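Local coordinates for protein pectate lyase 47 (Bacillus sp. TS-47, PDB 1VBL) that probably cleaves pectate by beta-elimination as a thermostable, calcium-binding lyase of polysaccharide lyase family 1, at residues A[61-66]-A[134-139]; A[171-176]-A[223-228]; A[243-248]-A[273-278]; A[289-294]-A[318-323]. All coordinates share one frame; numbering follows the deposited sequence.

In the fold
All four contacts join parts of a parallel beta-helix or the loops it carries. Interactions 1, 3 and 4 each pair neighbouring parallel segments of successive coils, and 3 and 4 touch through Leu274 and Val294, since strands 272-280 and 293-303 are neighbours. Interaction 1, buried with exposed Lys64 at its end, is regular strand pairing with apolar side chains, whereas interaction 3, also buried, adds asparagine amides and aromatic rings at a bend. Interaction 4 is mostly buried too, but its pairing is loose and its corner carries the exposed Phe320. Interaction 2 stands apart: partly buried, it joins two excursions by packing between the segments, with no direct polar bond across them.

Interaction 1: A[61-66]-A[134-139]; sequences IYVKGT and TSIIGV
Tyr62 CG and Ile137 CG1 both lie anti to the carbonyl carbon (chi1 -72° for the tyrosine), and as the two residues are paired in register their side chains run side by side. The CD1-CE1 side of the Tyr62 ring runs along the branched start of the isoleucine, with CD1 of Tyr62 3.8 Å from CB of Ile137. In Val139 CG1 takes the place anti to the backbone N, leaving CG2 beside that N, where it lies 3.7 Å from CB of Tyr62. An aromatic ring suits this place because it offers apolar carbons to both neighbours while its hydroxyl reaches out to bond Gly4 and Glu2 of the N-terminal segment. The backbones beneath are in-register parallel strands, 59-63 and 134-138, of successive coils of the parallel beta-helix of pectate lyases. Ile61 uses both its N and its O, giving N-H to Ser135 O at 2.8 Å along a nearly straight line and accepting from Ile137 N. Val63 repeats the pattern with Ile137 O and Val139 N. Ile137 O also meets the CA-H of Tyr62, with 3.1 Å between Tyr62 CA and that oxygen. Beta-branched residues suit such extended chains, and on the other face of the pair Val63 and Ile136 slant across one another, their CG2 methyls 3.8 Å apart; Val63 continues onto Ile163, and Ile136 onto Ile160 of the next strand. Farther along, a water takes over from direct pairing: it accepts from Gly65 N at 2.9 Å and donates to Val139 O at 2.6 Å.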
# COMPACT_ATOMS: atom_id res chain seq x y z
N ILE A 61 15.85 -13.23 4.30
CA ILE A 61 15.50 -12.99 5.69
C ILE A 61 14.13 -13.57 6.01
O ILE A 61 13.11 -13.11 5.50
CB ILE A 61 15.50 -11.48 5.98
CG1 ILE A 61 16.90 -10.92 5.69
CG2 ILE A 61 15.10 -11.23 7.43
CD1 ILE A 61 17.02 -9.42 5.85
N TYR A 62 14.12 -14.59 6.86
CA TYR A 62 12.89 -15.25 7.27
C TYR A 62 12.37 -14.61 8.55
O TYR A 62 13.09 -14.53 9.55
CB TYR A 62 13.13 -16.74 7.51
CG TYR A 62 13.36 -17.52 6.24
CD1 TYR A 62 12.32 -17.73 5.33
CD2 TYR A 62 14.62 -18.05 5.93
CE1 TYR A 62 12.52 -18.45 4.16
CE2 TYR A 62 14.83 -18.77 4.76
CZ TYR A 62 13.77 -18.96 3.87
OH TYR A 62 13.97 -19.67 2.71
N VAL A 63 11.12 -14.16 8.51
CA VAL A 63 10.49 -13.54 9.66
C VAL A 63 9.70 -14.59 10.43
O VAL A 63 8.72 -15.14 9.92
CB VAL A 63 9.54 -12.41 9.23
CG1 VAL A 63 8.83 -11.83 10.45
CG2 VAL A 63 10.32 -11.32 8.50
N LYS A 64 10.13 -14.88 11.65
CA LYS A 64 9.43 -15.86 12.47
C LYS A 64 8.69 -15.20 13.62
O LYS A 64 9.28 -14.48 14.42
CB LYS A 64 10.41 -16.90 13.03
CG LYS A 64 9.70 -17.98 13.85
CD LYS A 64 10.66 -19.03 14.37
CE LYS A 64 9.91 -20.10 15.16
NZ LYS A 64 10.82 -21.17 15.66
N GLY A 65 7.39 -15.46 13.70
CA GLY A 65 6.59 -14.89 14.77
C GLY A 65 6.22 -13.45 14.51
O GLY A 65 6.25 -12.99 13.37
N THR A 66 5.88 -12.72 15.57
CA THR A 66 5.50 -11.32 15.46
C THR A 66 6.67 -10.40 15.75
O THR A 66 7.33 -10.53 16.79
CB THR A 66 4.34 -10.99 16.42
OG1 THR A 66 3.19 -11.75 16.07
CG2 THR A 66 4.00 -9.50 16.36
N THR A 134 17.08 -8.50 -2.02
CA THR A 134 16.63 -8.97 -0.73
C THR A 134 15.30 -9.69 -0.83
O THR A 134 14.42 -9.28 -1.59
CB THR A 134 16.46 -7.79 0.26
OG1 THR A 134 17.66 -7.01 0.31
CG2 THR A 134 16.14 -8.31 1.66
N SER A 135 15.17 -10.77 -0.08
CA SER A 135 13.92 -11.51 -0.01
C SER A 135 13.57 -11.57 1.47
O SER A 135 14.34 -12.11 2.27
CB SER A 135 14.08 -12.94 -0.56
OG SER A 135 14.12 -12.96 -1.98
N ILE A 136 12.44 -10.98 1.83
CA ILE A 136 11.97 -11.01 3.21
C ILE A 136 10.75 -11.91 3.15
O ILE A 136 9.74 -11.57 2.52
CB ILE A 136 11.60 -9.60 3.72
CG1 ILE A 136 12.82 -8.69 3.62
CG2 ILE A 136 11.13 -9.68 5.17
CD1 ILE A 136 12.60 -7.27 4.11
N ILE A 137 10.87 -13.07 3.79
CA ILE A 137 9.83 -14.10 3.76
C ILE A 137 9.35 -14.52 5.13
O ILE A 137 10.14 -14.90 5.99
CB ILE A 137 10.36 -15.36 3.04
CG1 ILE A 137 10.96 -14.98 1.68
CG2 ILE A 137 9.25 -16.39 2.90
CD1 ILE A 137 10.00 -14.31 0.72
N GLY A 138 8.03 -14.48 5.33
CA GLY A 138 7.48 -14.88 6.60
C GLY A 138 7.48 -16.39 6.76
O GLY A 138 7.33 -17.13 5.78
N VAL A 139 7.66 -16.86 7.99
CA VAL A 139 7.67 -18.29 8.28
C VAL A 139 6.29 -18.78 8.69
O VAL A 139 5.62 -18.17 9.52
CB VAL A 139 8.67 -18.62 9.42
CG1 VAL A 139 8.55 -20.09 9.80
CG2 VAL A 139 10.09 -18.29 8.99
O HOH W 1 6.19 -17.32 11.89

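Interaction 2: A[171-176]-A[223-228]; sequences YFPEWD and RPFQQH
Pro173 packs into segment 223-228 with the largest buried surface of this contact, and Gln227 and Arg223 follow it. The two segments are loop excursions from the parallel beta-helix: each includes a short strand of a two-stranded antiparallel pair, 174-176 with 184-186 and 223-224 with 219-220. Proline suits the junction because its compact, apolar ring can be pressed between side chains without an N-H to satisfy. Its CG sits 3.7 Å from CG of Gln227, the two side chains meeting at a slant, and its CD lies 3.8 Å from CZ of Phe225. The phenylalanine approaches at about a right angle to the proline; its CG stands anti to the backbone N (chi1 -161°), which brings the far end of the ring to Pro173, and Phe225 is itself the centre of an inverse gamma turn that swings the chain round at this point. Gln227 contributes an aliphatic stem to Pro173, while its amide serves a polar purpose: NE2 bonds to Asp170 O, just ahead of Tyr171, and in that position it comes 3.8 Å from CA of Tyr171 and near the edge of the tyrosine ring. Two residues beyond Gln227 comes Asp229, one of the calcium ligands, so the packing lies close in sequence to the metal site. At the far end of the contact Arg223 folds back on itself, bent at chi2 and chi3. Its guanidinium turns to Glu184 in a salt bridge and to Gly183 O, leaving the methylene stem for Trp175: Arg223 CG meets the indole edge, 3.6 Å from CH2 of Trp175.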
# COMPACT_ATOMS: atom_id res chain seq x y z
N TYR A 171 2.27 8.36 15.51
CA TYR A 171 1.91 9.01 16.77
C TYR A 171 1.84 10.53 16.70
O TYR A 171 1.31 11.18 17.61
CB TYR A 171 2.91 8.64 17.88
CG TYR A 171 2.92 7.18 18.28
CD1 TYR A 171 1.75 6.41 18.26
CD2 TYR A 171 4.08 6.58 18.75
CE1 TYR A 171 1.75 5.09 18.70
CE2 TYR A 171 4.09 5.26 19.20
CZ TYR A 171 2.92 4.53 19.18
OH TYR A 171 2.93 3.23 19.63
N PHE A 172 2.38 11.10 15.63
CA PHE A 172 2.39 12.55 15.49
C PHE A 172 1.92 13.00 14.12
O PHE A 172 2.68 13.60 13.36
CB PHE A 172 3.79 13.07 15.78
CG PHE A 172 4.34 12.58 17.09
CD1 PHE A 172 3.93 13.15 18.29
CD2 PHE A 172 5.22 11.50 17.13
CE1 PHE A 172 4.37 12.64 19.51
CE2 PHE A 172 5.67 10.98 18.34
CZ PHE A 172 5.24 11.55 19.54
N PRO A 173 0.66 12.70 13.78
CA PRO A 173 0.08 13.08 12.49
C PRO A 173 0.13 14.58 12.30
O PRO A 173 0.02 15.34 13.26
CB PRO A 173 -1.36 12.59 12.59
CG PRO A 173 -1.30 11.49 13.59
CD PRO A 173 -0.35 12.04 14.62
N GLU A 174 0.28 15.00 11.06
CA GLU A 174 0.33 16.41 10.71
C GLU A 174 -1.09 16.91 10.46
O GLU A 174 -1.89 16.24 9.81
CB GLU A 174 1.17 16.60 9.45
CG GLU A 174 1.00 17.93 8.76
CD GLU A 174 1.55 17.91 7.35
OE1 GLU A 174 2.78 17.76 7.19
OE2 GLU A 174 0.76 18.04 6.40
N TRP A 175 -1.42 18.08 11.00
CA TRP A 175 -2.74 18.65 10.76
C TRP A 175 -2.62 19.62 9.59
O TRP A 175 -1.74 20.48 9.58
CB TRP A 175 -3.26 19.42 11.98
CG TRP A 175 -4.45 20.29 11.66
CD1 TRP A 175 -4.50 21.66 11.68
CD2 TRP A 175 -5.75 19.85 11.24
NE1 TRP A 175 -5.74 22.09 11.30
CE2 TRP A 175 -6.53 21.01 11.02
CE3 TRP A 175 -6.32 18.59 11.03
CZ2 TRP A 175 -7.86 20.94 10.60
CZ3 TRP A 175 -7.65 18.53 10.61
CH2 TRP A 175 -8.40 19.70 10.40
N ASP A 176 -3.48 19.46 8.59
CA ASP A 176 -3.47 20.34 7.43
C ASP A 176 -4.86 20.95 7.30
O ASP A 176 -5.78 20.29 6.82
CB ASP A 176 -3.13 19.56 6.16
CG ASP A 176 -3.02 20.46 4.94
OD1 ASP A 176 -3.46 21.62 5.02
OD2 ASP A 176 -2.49 20.00 3.91
N ARG A 223 -12.36 16.10 12.89
CA ARG A 223 -11.92 15.25 11.78
C ARG A 223 -11.36 13.94 12.32
O ARG A 223 -10.79 13.90 13.41
CB ARG A 223 -10.84 15.96 10.96
CG ARG A 223 -11.19 17.36 10.48
CD ARG A 223 -12.49 17.35 9.69
NE ARG A 223 -12.44 16.44 8.56
CZ ARG A 223 -13.46 15.67 8.18
NH1 ARG A 223 -14.60 15.71 8.86
NH2 ARG A 223 -13.34 14.86 7.14
N PRO A 224 -11.53 12.84 11.57
CA PRO A 224 -10.99 11.57 12.06
C PRO A 224 -9.48 11.66 12.24
O PRO A 224 -8.78 12.21 11.39
CB PRO A 224 -11.40 10.58 10.96
CG PRO A 224 -11.50 11.44 9.73
CD PRO A 224 -12.16 12.69 10.25
N PHE A 225 -8.99 11.15 13.36
CA PHE A 225 -7.56 11.19 13.67
C PHE A 225 -6.86 10.09 12.87
O PHE A 225 -6.61 9.00 13.38
CB PHE A 225 -7.36 10.99 15.17
CG PHE A 225 -6.02 11.45 15.67
CD1 PHE A 225 -5.54 12.72 15.34
CD2 PHE A 225 -5.24 10.63 16.47
CE1 PHE A 225 -4.31 13.16 15.82
CE2 PHE A 225 -4.01 11.06 16.95
CZ PHE A 225 -3.54 12.33 16.62
N GLN A 226 -6.55 10.41 11.62
CA GLN A 226 -5.91 9.48 10.70
C GLN A 226 -4.43 9.24 10.99
O GLN A 226 -3.56 9.96 10.50
CB GLN A 226 -6.12 9.97 9.26
CG GLN A 226 -7.60 10.06 8.91
CD GLN A 226 -7.88 10.64 7.53
OE1 GLN A 226 -9.03 10.67 7.09
NE2 GLN A 226 -6.84 11.09 6.84
N GLN A 227 -4.16 8.21 11.78
CA GLN A 227 -2.80 7.86 12.16
C GLN A 227 -2.19 6.83 11.20
O GLN A 227 -1.02 6.46 11.35
CB GLN A 227 -2.78 7.32 13.59
CG GLN A 227 -3.08 8.38 14.63
CD GLN A 227 -2.96 7.85 16.04
OE1 GLN A 227 -3.90 7.26 16.58
NE2 GLN A 227 -1.79 8.03 16.64
N HIS A 228 -2.98 6.37 10.24
CA HIS A 228 -2.49 5.41 9.25
C HIS A 228 -2.29 6.14 7.94
O HIS A 228 -2.82 7.23 7.74
CB HIS A 228 -3.51 4.30 8.98
CG HIS A 228 -3.80 3.42 10.15
ND1 HIS A 228 -5.01 3.43 10.81
CD2 HIS A 228 -3.04 2.48 10.77
CE1 HIS A 228 -4.98 2.53 11.78
NE2 HIS A 228 -3.80 1.94 11.77

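Interaction 3: A[243-248]-A[273-278]; sequences ISYNVF and TLHHNY
Asn277 CG lies anti to the carbonyl carbon, beside the backbone N (chi1 -65°), which takes the amide from segment 273-278 into the preceding coil. Asn277 CB lies in the ring plane at the edge of Phe248, and 3.6 Å from Asn246 O. Asn277 CG is 3.9 Å from Phe248 CE1. At the tip, Asn277 OD1 accepts from Asn246 N at 2.9 Å and from Asn246 ND2 at 3.1 Å, the two donors arriving from opposite faces of its plane. The other branch, Asn277 ND2, donates to Ile243 O at 3.0 Å from above the carbonyl plane. The amides of Asn246 and Asn277 lie nearly coplanar, 7° apart. Asn205 and Asn299 extend the pattern into the internal row of asparagines known from pectate lyase beta-helices. An asparagine suits the bend, since its short amide offers an acceptor and a donor side by side. Tyr245 and His276 both have backbone angles in the left-handed helical region and point the same way; CB of His276 stands over the tyrosine face, 3.5 Å from the ring centroid, and the tyrosine OH sits over the imidazole. CB of Ser244 covers a face of His275, whose NE2 bonds Asp12 and whose ND1 is hydrogen-bonded to His276 ND1, 2.8 Å away. The bend thus buries polar backbone atoms, yet Asn277 partners them: its OD1 is gripped twice, its ND2 is engaged, and the amide is probably held in one rotation.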
# COMPACT_ATOMS: atom_id res chain seq x y z
N ILE A 243 2.26 -6.97 -7.73
CA ILE A 243 1.54 -7.09 -6.47
C ILE A 243 0.52 -8.20 -6.68
O ILE A 243 -0.49 -8.01 -7.37
CB ILE A 243 0.82 -5.76 -6.14
CG1 ILE A 243 1.85 -4.64 -6.00
CG2 ILE A 243 -0.01 -5.91 -4.87
CD1 ILE A 243 1.24 -3.27 -5.83
N SER A 244 0.78 -9.36 -6.08
CA SER A 244 -0.10 -10.50 -6.30
C SER A 244 -0.49 -11.31 -5.08
O SER A 244 0.27 -11.46 -4.13
CB SER A 244 0.55 -11.43 -7.31
OG SER A 244 1.84 -11.82 -6.87
N TYR A 245 -1.71 -11.85 -5.13
CA TYR A 245 -2.22 -12.70 -4.07
C TYR A 245 -2.09 -12.14 -2.65
O TYR A 245 -1.79 -12.89 -1.72
CB TYR A 245 -1.55 -14.07 -4.15
CG TYR A 245 -2.03 -14.88 -5.33
CD1 TYR A 245 -3.22 -15.60 -5.27
CD2 TYR A 245 -1.29 -14.93 -6.52
CE1 TYR A 245 -3.67 -16.34 -6.36
CE2 TYR A 245 -1.74 -15.67 -7.62
CZ TYR A 245 -2.93 -16.37 -7.53
OH TYR A 245 -3.39 -17.11 -8.59
N ASN A 246 -2.32 -10.85 -2.50
CA ASN A 246 -2.26 -10.20 -1.19
C ASN A 246 -3.67 -9.91 -0.71
O ASN A 246 -4.61 -9.84 -1.51
CB ASN A 246 -1.51 -8.87 -1.27
CG ASN A 246 -0.08 -9.02 -1.69
OD1 ASN A 246 0.76 -9.50 -0.93
ND2 ASN A 246 0.22 -8.62 -2.92
N VAL A 247 -3.82 -9.76 0.59
CA VAL A 247 -5.11 -9.41 1.16
C VAL A 247 -4.93 -7.99 1.70
O VAL A 247 -3.95 -7.70 2.37
CB VAL A 247 -5.50 -10.32 2.35
CG1 VAL A 247 -6.71 -9.73 3.08
CG2 VAL A 247 -5.85 -11.72 1.84
N PHE A 248 -5.87 -7.11 1.36
CA PHE A 248 -5.86 -5.73 1.84
C PHE A 248 -7.22 -5.57 2.49
O PHE A 248 -8.25 -5.60 1.82
CB PHE A 248 -5.72 -4.73 0.69
CG PHE A 248 -4.45 -4.87 -0.08
CD1 PHE A 248 -4.39 -5.67 -1.22
CD2 PHE A 248 -3.30 -4.20 0.33
CE1 PHE A 248 -3.20 -5.81 -1.94
CE2 PHE A 248 -2.10 -4.34 -0.38
CZ PHE A 248 -2.05 -5.14 -1.52
N THR A 273 1.71 -4.27 -11.92
CA THR A 273 0.70 -5.28 -12.19
C THR A 273 0.15 -5.71 -10.84
O THR A 273 0.91 -6.01 -9.92
CB THR A 273 1.28 -6.54 -12.87
OG1 THR A 273 1.80 -6.20 -14.15
CG2 THR A 273 0.21 -7.61 -13.03
N LEU A 274 -1.17 -5.72 -10.72
CA LEU A 274 -1.83 -6.13 -9.50
C LEU A 274 -2.84 -7.20 -9.88
O LEU A 274 -3.78 -6.94 -10.63
CB LEU A 274 -2.57 -4.97 -8.84
CG LEU A 274 -1.76 -3.72 -8.50
CD1 LEU A 274 -1.76 -2.78 -9.70
CD2 LEU A 274 -2.38 -3.02 -7.29
N HIS A 275 -2.64 -8.41 -9.38
CA HIS A 275 -3.57 -9.47 -9.70
C HIS A 275 -3.82 -10.43 -8.55
O HIS A 275 -2.96 -10.64 -7.68
CB HIS A 275 -3.10 -10.22 -10.97
CG HIS A 275 -1.86 -11.04 -10.79
ND1 HIS A 275 -1.88 -12.32 -10.29
CD2 HIS A 275 -0.57 -10.78 -11.09
CE1 HIS A 275 -0.65 -12.82 -10.30
NE2 HIS A 275 0.16 -11.90 -10.78
N HIS A 276 -5.03 -10.99 -8.54
CA HIS A 276 -5.46 -11.94 -7.53
C HIS A 276 -5.37 -11.43 -6.10
O HIS A 276 -5.14 -12.20 -5.17
CB HIS A 276 -4.69 -13.25 -7.67
CG HIS A 276 -4.98 -13.97 -8.94
ND1 HIS A 276 -4.24 -13.79 -10.09
CD2 HIS A 276 -5.96 -14.84 -9.26
CE1 HIS A 276 -4.75 -14.52 -11.06
NE2 HIS A 276 -5.80 -15.17 -10.59
N ASN A 277 -5.55 -10.13 -5.92
CA ASN A 277 -5.51 -9.55 -4.59
C ASN A 277 -6.93 -9.53 -4.07
O ASN A 277 -7.89 -9.43 -4.83
CB ASN A 277 -4.92 -8.14 -4.63
CG ASN A 277 -3.47 -8.13 -5.05
OD1 ASN A 277 -2.59 -8.63 -4.34
ND2 ASN A 277 -3.20 -7.58 -6.23
N TYR A 278 -7.05 -9.64 -2.75
CA TYR A 278 -8.34 -9.65 -2.08
C TYR A 278 -8.51 -8.33 -1.33
O TYR A 278 -7.85 -8.10 -0.32
CB TYR A 278 -8.36 -10.83 -1.11
CG TYR A 278 -9.70 -11.19 -0.49
CD1 TYR A 278 -9.80 -12.34 0.30
CD2 TYR A 278 -10.84 -10.41 -0.66
CE1 TYR A 278 -11.00 -12.70 0.90
CE2 TYR A 278 -12.06 -10.76 -0.06
CZ TYR A 278 -12.12 -11.92 0.72
OH TYR A 278 -13.30 -12.30 1.33

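Interaction 4: A[289-294]-A[318-323]; sequences VRFGQV and GVFSQI
This is a corner-to-corner contact between successive coils, where segment 289-294 lies against the type II turn from Gly318 to Ser321 and the chains pair only loosely as they enter strands 293-303 and 322-332. Phe291 and Phe320 meet at the turn rim to rim, CE1 of Phe291 3.2 Å from CD1 of Phe320, with planes 17° apart and neither ring over the other. The backbone oxygen of Val319 instead stands over the centre of the Phe291 ring, while Val319 CG2 touches Phe291 CZ at 3.7 Å. Both phenylalanines have positive phi, so each chain bends sharply here. Serine suits the turn's end, its short hydroxyl returning from Ser321 OG to Gly318 O at 2.7 Å, where Ser321 N also donates. Such corners connect the faces of the parallel beta-helix. Gln322 N donates to Gly292 O at 2.9 Å, from above the carbonyl plane, and Val294 N reaches Gln322 O at 3.2 Å. Gln293 and Gln322 run side by side with amide planes almost perpendicular, CG of Gln293 lying 3.7 Å from CD of Gln322; OE1 of Gln322 turns to a weak bond with Thr387. Branched aliphatics suit the buried side, with CB of Val289 4.1 Å from CD1 of Ile323. The stem of Arg290 passes Val319 CG2, and its guanidinium forms a salt bridge to Asp261; at nearest atoms the Arg290 side chain is about 10 Å from the bound calcium ion.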
# COMPACT_ATOMS: atom_id res chain seq x y z
N VAL A 289 -4.08 5.60 -9.60
CA VAL A 289 -2.95 5.68 -10.52
C VAL A 289 -2.69 6.98 -11.27
O VAL A 289 -3.62 7.65 -11.71
CB VAL A 289 -3.07 4.57 -11.59
CG1 VAL A 289 -1.85 4.59 -12.50
CG2 VAL A 289 -3.25 3.22 -10.93
N ARG A 290 -1.40 7.29 -11.44
CA ARG A 290 -0.95 8.44 -12.20
C ARG A 290 0.19 7.92 -13.10
O ARG A 290 1.03 7.15 -12.64
CB ARG A 290 -0.36 9.54 -11.30
CG ARG A 290 -1.33 10.29 -10.37
CD ARG A 290 -0.55 11.35 -9.58
NE ARG A 290 -1.39 12.32 -8.86
CZ ARG A 290 -1.70 12.26 -7.56
NH1 ARG A 290 -1.25 11.26 -6.81
NH2 ARG A 290 -2.46 13.20 -7.02
N PHE A 291 0.31 8.14 -14.44
CA PHE A 291 1.37 7.96 -15.45
C PHE A 291 1.73 6.60 -16.00
O PHE A 291 2.06 6.52 -17.18
CB PHE A 291 2.68 8.57 -14.93
CG PHE A 291 2.55 10.00 -14.54
CD1 PHE A 291 2.48 11.00 -15.50
CD2 PHE A 291 2.43 10.34 -13.20
CE1 PHE A 291 2.30 12.32 -15.13
CE2 PHE A 291 2.24 11.65 -12.82
CZ PHE A 291 2.17 12.64 -13.79
N GLY A 292 1.35 5.58 -14.89
CA GLY A 292 1.70 4.24 -15.29
C GLY A 292 0.77 3.33 -16.04
O GLY A 292 -0.45 3.45 -15.98
N GLN A 293 1.39 2.42 -16.78
CA GLN A 293 0.69 1.40 -17.52
C GLN A 293 0.54 0.36 -16.41
O GLN A 293 1.47 -0.39 -16.10
CB GLN A 293 1.55 0.87 -18.67
CG GLN A 293 1.60 1.87 -19.82
CD GLN A 293 2.42 1.39 -21.01
OE1 GLN A 293 2.32 1.94 -22.10
NE2 GLN A 293 3.23 0.36 -20.80
N VAL A 294 -0.63 0.38 -15.78
CA VAL A 294 -0.93 -0.51 -14.68
C VAL A 294 -1.94 -1.57 -15.10
O VAL A 294 -3.04 -1.25 -15.56
CB VAL A 294 -1.49 0.30 -13.48
CG1 VAL A 294 -1.83 -0.65 -12.34
CG2 VAL A 294 -0.45 1.32 -13.01
N GLY A 318 -5.95 8.70 -12.41
CA GLY A 318 -5.24 9.96 -12.27
C GLY A 318 -4.62 10.44 -13.57
O GLY A 318 -4.74 9.79 -14.61
N VAL A 319 -3.92 11.57 -13.50
CA VAL A 319 -3.30 12.15 -14.67
C VAL A 319 -2.37 11.21 -15.43
O VAL A 319 -1.51 10.55 -14.85
CB VAL A 319 -2.51 13.43 -14.31
CG1 VAL A 319 -3.48 14.50 -13.80
CG2 VAL A 319 -1.44 13.12 -13.26
N PHE A 320 -2.59 11.16 -16.74
CA PHE A 320 -1.80 10.34 -17.66
C PHE A 320 -1.74 8.86 -17.32
O PHE A 320 -0.84 8.16 -17.77
CB PHE A 320 -0.38 10.90 -17.76
CG PHE A 320 -0.32 12.36 -18.07
CD1 PHE A 320 -0.09 13.29 -17.06
CD2 PHE A 320 -0.53 12.82 -19.37
CE1 PHE A 320 -0.08 14.66 -17.34
CE2 PHE A 320 -0.52 14.18 -19.66
CZ PHE A 320 -0.29 15.10 -18.64
N SER A 321 -2.70 8.37 -16.54
CA SER A 321 -2.70 6.96 -16.18
C SER A 321 -3.10 6.10 -17.37
O SER A 321 -3.81 6.55 -18.27
CB SER A 321 -3.66 6.71 -15.01
OG SER A 321 -4.95 7.23 -15.29
N GLN A 322 -2.61 4.87 -17.39
CA GLN A 322 -2.93 3.94 -18.47
C GLN A 322 -3.34 2.61 -17.85
O GLN A 322 -2.66 1.60 -18.00
CB GLN A 322 -1.73 3.76 -19.40
CG GLN A 322 -1.35 5.03 -20.16
CD GLN A 322 -0.24 4.79 -21.17
OE1 GLN A 322 -0.40 4.02 -22.11
NE2 GLN A 322 0.90 5.45 -20.97
N ILE A 323 -4.46 2.64 -17.14
CA ILE A 323 -4.97 1.44 -16.49
C ILE A 323 -5.56 0.47 -17.52
O ILE A 323 -6.27 0.88 -18.43
CB ILE A 323 -6.06 1.80 -15.46
CG1 ILE A 323 -5.45 2.60 -14.32
CG2 ILE A 323 -6.74 0.52 -14.95
CD1 ILE A 323 -6.47 3.28 -13.42